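Side-chain contacts in adenylate kinase (Thermus thermophilus, PDB 3CM0), which catalyses the reversible transfer of the terminal phosphate of ATP to AMP, giving two molecules of ADP: residues Lys31-Gly36 and Arg73-Glu78; Leu124-Ala127 and Gly131-Asp134. All blocks are in the same frame, centred on the assembly; numbering follows the deposited sequence.

Contacts 1 and 2 lie on opposite sides of the chain's centre, with their centres 32 Å apart and their nearest atoms about 16 Å apart. Contact 1 belongs to the AMP side: residues 31-36 run from the edge strand of the CORE sheet into the NMP-binding region, and residues 73-78 bring the chain back to that sheet. Contact 2 lies almost wholly in the LID, where the end of helix 116-130 meets the loop that follows it. Thr-35 in contact 1 and Arg-132 in contact 2 are both predicted to bind AMP, and Arg-126 in contact 2 to bind ATP; contact 1 borders the mobile NMP domain, contact 2 lies in the mobile LID.

Contact 1: residues Lys31-Gly36 and Arg73-Glu78; sequences KKLSTG and REELAE
Residues 73-78, on and after helix 65-75, lie beside edge strand 31-33 of the P-loop kinase's parallel sheet, Lys-31 CA being 7.2 Å from Ala-77 CA and Leu-33 CA 7.8 Å from Glu-75 CA. After helix 65-75, which follows the NMP-binding region, the chain returns to the sheet, where strand 79-83 pairs with strand 31-33. Lys-31 and Glu-75 carry the contact in nearly equal measure. The lysine CG stands anti to the backbone N (chi1 180°), and a bend at chi3 (63°) takes the amino end to Glu-75. There Lys-31 NZ meets two oxygens of one residue: it gives a weak hydrogen bond to the backbone O of Glu-75 at 2.8 Å and forms a salt bridge with OE1. The Glu-75 chain, folded at chi2 (-79°), crosses that of Lys-31 at about a right angle. A methionine in place of Lys-31 would probably leave the Glu-75 carboxylate without its charged mate and the Glu-75 carbonyl without this donor. Beside the charged pair are van der Waals contacts of carbon atoms. Leu-33, buried against Val-80 and Phe-82 of the neighbouring strand, sets its CD2 methyl 4.2 Å from Glu-75 CB, the two side chains running past each other in opposite directions. The methyl of Ala-77 lies 4.1 Å from Lys-31 CE, the carbon next to the ammonium group.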
loop_
_atom_site.group_PDB
_atom_site.type_symbol
_atom_site.label_atom_id
_atom_site.label_comp_id
_atom_site.label_asym_id
_atom_site.label_seq_id
_atom_site.Cartn_x
_atom_site.Cartn_y
_atom_site.Cartn_z
ATOM N N LYS A 31 -3.053 -2.683 12.570
ATOM C CA LYS A 31 -1.649 -2.332 12.546
ATOM C C LYS A 31 -1.286 -2.107 11.071
ATOM O O LYS A 31 -1.418 -3.036 10.233
ATOM C CB LYS A 31 -0.786 -3.464 13.115
ATOM C CG LYS A 31 0.696 -3.127 13.101
ATOM C CD LYS A 31 1.512 -4.000 14.060
ATOM C CE LYS A 31 1.472 -5.462 13.690
ATOM N NZ LYS A 31 2.375 -6.273 14.560
ATOM N N LYS A 32 -0.851 -0.885 10.751
ATOM C CA LYS A 32 -0.452 -0.528 9.393
ATOM C C LYS A 32 1.000 -0.935 9.207
ATOM O O LYS A 32 1.910 -0.386 9.819
ATOM C CB LYS A 32 -0.620 0.986 9.179
ATOM C CG LYS A 32 -0.324 1.501 7.783
ATOM C CD LYS A 32 -0.805 2.959 7.683
ATOM C CE LYS A 32 -0.593 3.608 6.319
ATOM N NZ LYS A 32 0.833 3.881 5.985
ATOM N N LEU A 33 1.224 -1.915 8.349
ATOM C CA LEU A 33 2.558 -2.412 8.131
ATOM C C LEU A 33 3.348 -1.678 7.052
ATOM O O LEU A 33 2.804 -1.218 6.052
ATOM C CB LEU A 33 2.499 -3.897 7.770
ATOM C CG LEU A 33 1.711 -4.810 8.702
ATOM C CD1 LEU A 33 1.945 -6.250 8.283
ATOM C CD2 LEU A 33 2.134 -4.581 10.144
ATOM N N SER A 34 4.651 -1.576 7.273
ATOM C CA SER A 34 5.542 -0.968 6.296
ATOM C C SER A 34 6.758 -1.873 6.275
ATOM O O SER A 34 7.511 -1.946 7.264
ATOM C CB SER A 34 5.974 0.448 6.708
ATOM O OG SER A 34 7.157 0.808 5.996
ATOM N N THR A 35 6.943 -2.585 5.169
ATOM C CA THR A 35 8.085 -3.482 5.064
ATOM C C THR A 35 9.382 -2.662 5.200
ATOM O O THR A 35 10.298 -3.044 5.935
ATOM C CB THR A 35 8.044 -4.298 3.709
ATOM O OG1 THR A 35 8.069 -3.411 2.579
ATOM C CG2 THR A 35 6.756 -5.126 3.635
ATOM N N GLY A 36 9.440 -1.518 4.521
ATOM C CA GLY A 36 10.627 -0.676 4.601
ATOM C C GLY A 36 10.977 -0.243 6.023
ATOM O O GLY A 36 12.139 -0.317 6.435
ATOM N N ARG A 73 4.900 -12.128 8.309
ATOM C CA ARG A 73 4.354 -13.182 9.187
ATOM C C ARG A 73 4.704 -12.835 10.656
ATOM O O ARG A 73 3.869 -12.964 11.574
ATOM C CB ARG A 73 4.934 -14.562 8.792
ATOM C CG ARG A 73 4.364 -15.770 9.630
ATOM C CD ARG A 73 4.631 -17.157 8.985
ATOM N NE ARG A 73 6.041 -17.511 8.824
ATOM C CZ ARG A 73 6.473 -18.542 8.098
ATOM N NH1 ARG A 73 5.606 -19.317 7.464
ATOM N NH2 ARG A 73 7.772 -18.797 7.999
ATOM N N GLU A 74 5.933 -12.394 10.887
ATOM C CA GLU A 74 6.370 -12.023 12.264
ATOM C C GLU A 74 5.591 -10.850 12.843
ATOM O O GLU A 74 5.555 -10.644 14.074
ATOM C CB GLU A 74 7.850 -11.667 12.252
ATOM C CG GLU A 74 8.736 -12.854 11.889
ATOM C CD GLU A 74 10.214 -12.479 11.848
ATOM O OE1 GLU A 74 10.593 -11.422 12.428
ATOM O OE2 GLU A 74 11.009 -13.256 11.253
ATOM N N GLU A 75 4.980 -10.082 11.927
ATOM C CA GLU A 75 4.193 -8.885 12.214
ATOM C C GLU A 75 2.691 -9.032 12.094
ATOM O O GLU A 75 1.975 -8.127 12.515
ATOM C CB GLU A 75 4.604 -7.729 11.285
ATOM C CG GLU A 75 6.010 -7.194 11.447
ATOM C CD GLU A 75 6.141 -6.271 12.638
ATOM O OE1 GLU A 75 5.269 -5.380 12.803
ATOM O OE2 GLU A 75 7.114 -6.442 13.399
ATOM N N LEU A 76 2.190 -10.133 11.531
ATOM C CA LEU A 76 0.744 -10.254 11.437
ATOM C C LEU A 76 0.269 -10.173 12.899
ATOM O O LEU A 76 0.939 -10.569 13.858
ATOM C CB LEU A 76 0.222 -11.582 10.888
ATOM C CG LEU A 76 0.300 -11.768 9.377
ATOM C CD1 LEU A 76 -0.143 -13.177 9.031
ATOM C CD2 LEU A 76 -0.531 -10.742 8.640
ATOM N N ALA A 77 -0.937 -9.635 12.962
ATOM C CA ALA A 77 -1.744 -9.397 14.135
ATOM C C ALA A 77 -3.176 -9.657 13.710
ATOM O O ALA A 77 -3.459 -9.897 12.536
ATOM C CB ALA A 77 -1.579 -7.977 14.585
ATOM N N GLU A 78 -4.071 -9.614 14.680
ATOM C CA GLU A 78 -5.470 -9.869 14.444
ATOM C C GLU A 78 -5.985 -8.929 13.356
ATOM O O GLU A 78 -6.833 -9.319 12.559
ATOM C CB GLU A 78 -6.284 -9.639 15.718
ATOM C CG GLU A 78 -5.851 -10.467 16.919
ATOM C CD GLU A 78 -6.406 -9.916 18.224
ATOM O OE1 GLU A 78 -7.633 -10.021 18.452
ATOM O OE2 GLU A 78 -5.609 -9.363 19.017
#

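Contact 2: residues Leu124-Ala127 and Gly131-Asp134; sequences LRRA and GRSD
The backbone O of Ala-127, in the last turns of helix 116-130, accepts a hydrogen bond from Arg-132 N at 3.0 Å, with Gly-131 N equally near. The Arg-132 bond reaches back across the helix end. Gly-131, with positive phi, turns the chain out of the helix, so that Arg-132 comes back alongside Ala-127, whose CB lies 4.2 Å from Arg-132 CB. From there the arginine chain leads toward Arg-126: its CG is anti to the carbonyl carbon (chi1 -59°), and its CD comes within 3.8 Å of Arg-126 NH1. The two guanidinium planes are turned 50° from each other. These like charges approach closely, Arg-126 NH1 standing 4.5 Å from Arg-132 NE, but carboxylates hold both groups. Arg-126 NH1 pairs with Glu-130, one turn further along the helix, while Arg-132 takes hold of Asp-134 within its own loop. In that salt bridge Arg-132 NH2 meets the syn side of Asp-134 OD2 at 2.7 Å, and a weaker bond from NE to OD1, at 3.2 Å, probably limits turning of the guanidinium. Arg-132 NE has a second acidic partner in Asp-135, and Asp-134 OD2 makes a weak, long ion pair with Arg-143. The acids would be expected to offset some of the positive charge gathered here. Arg-126 and Arg-132 are predicted to bind ATP and AMP respectively, consistent with a basic cluster for nucleotide phosphates. The turn that places Arg-132 is a Schellman motif, the glycine-containing helix C-terminus that closes helix 116-130, which runs from the CORE into the LID.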
loop_
_atom_site.group_PDB
_atom_site.type_symbol
_atom_site.label_atom_id
_atom_site.label_comp_id
_atom_site.label_asym_id
_atom_site.label_seq_id
_atom_site.Cartn_x
_atom_site.Cartn_y
_atom_site.Cartn_z
ATOM N N LEU A 124 0.455 19.057 -8.997
ATOM C CA LEU A 124 1.124 20.284 -9.424
ATOM C C LEU A 124 0.934 21.419 -8.417
ATOM O O LEU A 124 1.838 22.238 -8.212
ATOM C CB LEU A 124 0.660 20.700 -10.833
ATOM C CG LEU A 124 1.024 19.768 -11.991
ATOM C CD1 LEU A 124 0.475 20.343 -13.283
ATOM C CD2 LEU A 124 2.535 19.597 -12.098
ATOM N N ARG A 125 -0.221 21.473 -7.764
ATOM C CA ARG A 125 -0.439 22.520 -6.782
ATOM C C ARG A 125 0.457 22.351 -5.556
ATOM O O ARG A 125 1.095 23.314 -5.106
ATOM C CB ARG A 125 -1.900 22.566 -6.321
ATOM C CG ARG A 125 -2.126 23.657 -5.278
ATOM C CD ARG A 125 -3.588 23.840 -4.926
ATOM N NE ARG A 125 -3.753 24.822 -3.856
ATOM C CZ ARG A 125 -3.502 24.574 -2.576
ATOM N NH1 ARG A 125 -3.081 23.371 -2.204
ATOM N NH2 ARG A 125 -3.665 25.523 -1.667
ATOM N N ARG A 126 0.472 21.151 -4.989
ATOM C CA ARG A 126 1.300 20.892 -3.823
ATOM C C ARG A 126 2.773 21.136 -4.197
ATOM O O ARG A 126 3.551 21.664 -3.394
ATOM C CB ARG A 126 1.097 19.455 -3.343
ATOM C CG ARG A 126 1.989 19.048 -2.174
ATOM C CD ARG A 126 1.844 17.562 -1.850
ATOM N NE ARG A 126 2.308 16.703 -2.940
ATOM C CZ ARG A 126 3.581 16.383 -3.166
ATOM N NH1 ARG A 126 4.542 16.844 -2.373
ATOM N NH2 ARG A 126 3.896 15.600 -4.192
ATOM N N ALA A 127 3.147 20.775 -5.427
ATOM C CA ALA A 127 4.527 20.972 -5.886
ATOM C C ALA A 127 4.880 22.452 -5.923
ATOM O O ALA A 127 5.949 22.861 -5.453
ATOM C CB ALA A 127 4.728 20.346 -7.274
ATOM N N GLY A 131 7.633 24.198 -3.430
ATOM C CA GLY A 131 8.820 24.611 -4.163
ATOM C C GLY A 131 9.541 23.491 -4.908
ATOM O O GLY A 131 10.719 23.635 -5.221
ATOM N N ARG A 132 8.853 22.384 -5.204
ATOM C CA ARG A 132 9.490 21.280 -5.916
ATOM C C ARG A 132 9.715 21.659 -7.382
ATOM O O ARG A 132 8.960 22.455 -7.943
ATOM C CB ARG A 132 8.623 20.017 -5.823
ATOM C CG ARG A 132 8.349 19.551 -4.377
ATOM C CD ARG A 132 7.523 18.276 -4.310
ATOM N NE ARG A 132 8.128 17.186 -5.065
ATOM C CZ ARG A 132 8.910 16.247 -4.540
ATOM N NH1 ARG A 132 9.179 16.251 -3.242
ATOM N NH2 ARG A 132 9.438 15.327 -5.324
ATOM N N SER A 133 10.749 21.098 -8.007
ATOM C CA SER A 133 11.042 21.408 -9.405
ATOM C C SER A 133 10.968 20.179 -10.282
ATOM O O SER A 133 11.227 20.242 -11.488
ATOM C CB SER A 133 12.446 22.038 -9.521
ATOM O OG SER A 133 12.520 23.221 -8.736
ATOM N N ASP A 134 10.603 19.053 -9.686
ATOM C CA ASP A 134 10.560 17.811 -10.446
ATOM C C ASP A 134 9.194 17.467 -11.009
ATOM O O ASP A 134 9.069 16.533 -11.800
ATOM C CB ASP A 134 11.039 16.661 -9.565
ATOM C CG ASP A 134 10.099 16.399 -8.414
ATOM O OD1 ASP A 134 9.472 17.381 -7.938
ATOM O OD2 ASP A 134 9.993 15.226 -7.991
#